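Uncharacterized protein DUF2179 (Eubacterium ventriosum, PDB 3HLU) is of unknown function but forms the C-terminal DUF2179 domain of a probable YitT-type membrane protein. Local coordinates at residues D23-E28 with V60-L65. Sequence-based numbering, arbitrary orientation.
Sequences DRMLQE and VKVRNL
Leu65 is the wedge of this helix-helix contact, its two methyl groups divided between Arg24 and Met25. CD1 lies over the centre of one guanidinium face of Arg24, 3.5 Å above the plane, with its closest approaches to NE and CZ; CD2 meets CG of the selenomethionine Met25 at 3.5 Å, the two side chains running at about a right angle. With CG turned away from the backbone N, the fork of Leu65 reaches across to segment 23-28. Further along, Met25 CE reaches Val62 CG2 at 3.7 Å; the bend at chi3 (87°) turns the methyl beyond SE to that branch. No hydrogen bond links the segments, so the join rests on apolar packing plus the guanidinium face.

One turn on, Glu28 positions that guanidinium. Its OE1 presents its syn lone pair to Arg24 NH2 at 3.2 Å, only 4° out of the guanidinium plane, in a salt bridge that NE supplements with weak bonds to both carboxylate oxygens. An alanine in place of Arg24 would probably leave Glu28 without this mate and uncover CD1 of Leu65. Glu68 adds a weak, long ion pair to Arg24 NH2.

The segment axes approach to 10.9 Å at 130° between their directions, with Met25 and Val62 in register. Both helices pack on the antiparallel sheet of this alpha-beta half sandwich: Met25 and Val62 both touch Ile13 of strand 9-14 and Met54 of strand 48-54, while Val62 also meets Met75 of strand 74-77.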
loop_
_atom_site.group_PDB
_atom_site.type_symbol
_atom_site.label_atom_id
_atom_site.label_comp_id
_atom_site.label_asym_id
_atom_site.label_seq_id
_atom_site.Cartn_x
_atom_site.Cartn_y
_atom_site.Cartn_z
ATOM N N ASP A 23 4.135 12.923 11.400
ATOM C CA ASP A 23 4.217 14.113 12.241
ATOM C C ASP A 23 4.525 15.358 11.419
ATOM O O ASP A 23 3.872 16.385 11.579
ATOM C CB ASP A 23 5.231 13.943 13.386
ATOM C CG ASP A 23 4.723 13.002 14.503
ATOM O OD1 ASP A 23 3.506 12.662 14.525
ATOM O OD2 ASP A 23 5.558 12.593 15.355
ATOM N N ARG A 24 5.509 15.260 10.531
ATOM C CA ARG A 24 5.878 16.390 9.689
ATOM C C ARG A 24 4.774 16.763 8.708
ATOM O O ARG A 24 4.681 17.908 8.274
ATOM C CB ARG A 24 7.175 16.107 8.933
ATOM C CG ARG A 24 8.388 15.968 9.826
ATOM C CD ARG A 24 9.683 15.947 9.018
ATOM N NE ARG A 24 9.840 17.137 8.179
ATOM C CZ ARG A 24 10.835 17.315 7.308
ATOM N NH1 ARG A 24 11.768 16.382 7.158
ATOM N NH2 ARG A 24 10.899 18.423 6.580
HETATM N N MSE A 25 3.940 15.795 8.351
HETATM C CA MSE A 25 2.824 16.064 7.453
HETATM C C MSE A 25 1.818 16.958 8.154
HETATM O O MSE A 25 1.237 17.868 7.548
HETATM C CB MSE A 25 2.150 14.764 7.023
HETATM C CG MSE A 25 2.808 14.081 5.841
HETATM SE SE MSE A 25 1.940 12.397 5.395
HETATM C CE MSE A 25 0.550 13.045 4.201
ATOM N N LEU A 26 1.627 16.674 9.443
ATOM C CA LEU A 26 0.724 17.418 10.309
ATOM C C LEU A 26 1.265 18.785 10.702
ATOM O O LEU A 26 0.517 19.750 10.791
ATOM C CB LEU A 26 0.454 16.640 11.596
ATOM C CG LEU A 26 -0.086 17.559 12.702
ATOM C CD1 LEU A 26 -1.498 18.052 12.358
ATOM C CD2 LEU A 26 -0.074 16.887 14.073
ATOM N N GLN A 27 2.560 18.859 10.976
ATOM C CA GLN A 27 3.129 20.091 11.479
ATOM C C GLN A 27 3.291 21.090 10.362
ATOM O O GLN A 27 2.870 22.238 10.489
ATOM C CB GLN A 27 4.463 19.835 12.170
ATOM C CG GLN A 27 4.307 19.388 13.627
ATOM C CD GLN A 27 5.423 18.445 14.076
ATOM O OE1 GLN A 27 6.455 18.287 13.386
ATOM N NE2 GLN A 27 5.217 17.801 15.229
ATOM N N GLU A 28 3.872 20.642 9.257
ATOM C CA GLU A 28 4.330 21.555 8.225
ATOM C C GLU A 28 3.383 21.685 7.049
ATOM O O GLU A 28 3.511 22.618 6.254
ATOM C CB GLU A 28 5.712 21.137 7.744
ATOM C CG GLU A 28 6.728 21.168 8.858
ATOM C CD GLU A 28 7.901 20.244 8.612
ATOM O OE1 GLU A 28 8.152 19.933 7.425
ATOM O OE2 GLU A 28 8.561 19.838 9.607
ATOM N N VAL A 60 2.573 16.532 -4.278
ATOM C CA VAL A 60 3.917 16.928 -4.636
ATOM C C VAL A 60 4.699 17.395 -3.411
ATOM O O VAL A 60 5.878 17.070 -3.251
ATOM C CB VAL A 60 3.889 18.016 -5.701
ATOM C CG1 VAL A 60 5.291 18.528 -5.969
ATOM C CG2 VAL A 60 3.244 17.471 -6.973
ATOM N N LYS A 61 4.052 18.149 -2.535
ATOM C CA LYS A 61 4.729 18.569 -1.320
ATOM C C LYS A 61 5.099 17.358 -0.474
ATOM O O LYS A 61 6.189 17.282 0.078
ATOM C CB LYS A 61 3.870 19.548 -0.512
ATOM C CG LYS A 61 3.479 20.829 -1.263
ATOM C CD LYS A 61 3.076 21.946 -0.284
ATOM C CE LYS A 61 2.290 23.077 -0.968
ATOM N NZ LYS A 61 0.898 22.684 -1.387
ATOM N N VAL A 62 4.181 16.406 -0.389
ATOM C CA VAL A 62 4.381 15.211 0.424
ATOM C C VAL A 62 5.519 14.380 -0.128
ATOM O O VAL A 62 6.392 13.934 0.600
ATOM C CB VAL A 62 3.099 14.348 0.467
ATOM C CG1 VAL A 62 3.411 12.933 0.919
ATOM C CG2 VAL A 62 2.072 14.981 1.375
ATOM N N ARG A 63 5.499 14.184 -1.434
ATOM C CA ARG A 63 6.574 13.484 -2.103
ATOM C C ARG A 63 7.953 14.057 -1.765
ATOM O O ARG A 63 8.911 13.322 -1.550
ATOM C CB ARG A 63 6.357 13.528 -3.604
ATOM C CG ARG A 63 7.089 12.434 -4.287
ATOM C CD ARG A 63 7.225 12.694 -5.746
ATOM N NE ARG A 63 7.499 11.445 -6.432
ATOM C CZ ARG A 63 7.112 11.193 -7.675
ATOM N NH1 ARG A 63 6.435 12.123 -8.348
ATOM N NH2 ARG A 63 7.388 10.012 -8.235
ATOM N N ASN A 64 8.047 15.377 -1.716
ATOM C CA ASN A 64 9.309 16.033 -1.407
ATOM C C ASN A 64 9.698 15.850 0.036
ATOM O O ASN A 64 10.871 15.878 0.403
ATOM C CB ASN A 64 9.242 17.510 -1.771
ATOM C CG ASN A 64 9.303 17.721 -3.280
ATOM O OD1 ASN A 64 9.522 16.767 -4.040
ATOM N ND2 ASN A 64 9.101 18.960 -3.725
ATOM N N LEU A 65 8.694 15.633 0.858
ATOM C CA LEU A 65 8.932 15.384 2.251
ATOM C C LEU A 65 9.470 13.970 2.412
ATOM O O LEU A 65 10.253 13.693 3.313
ATOM C CB LEU A 65 7.619 15.574 2.990
ATOM C CG LEU A 65 7.421 14.906 4.339
ATOM C CD1 LEU A 65 8.387 15.486 5.349
ATOM C CD2 LEU A 65 5.981 15.118 4.770
#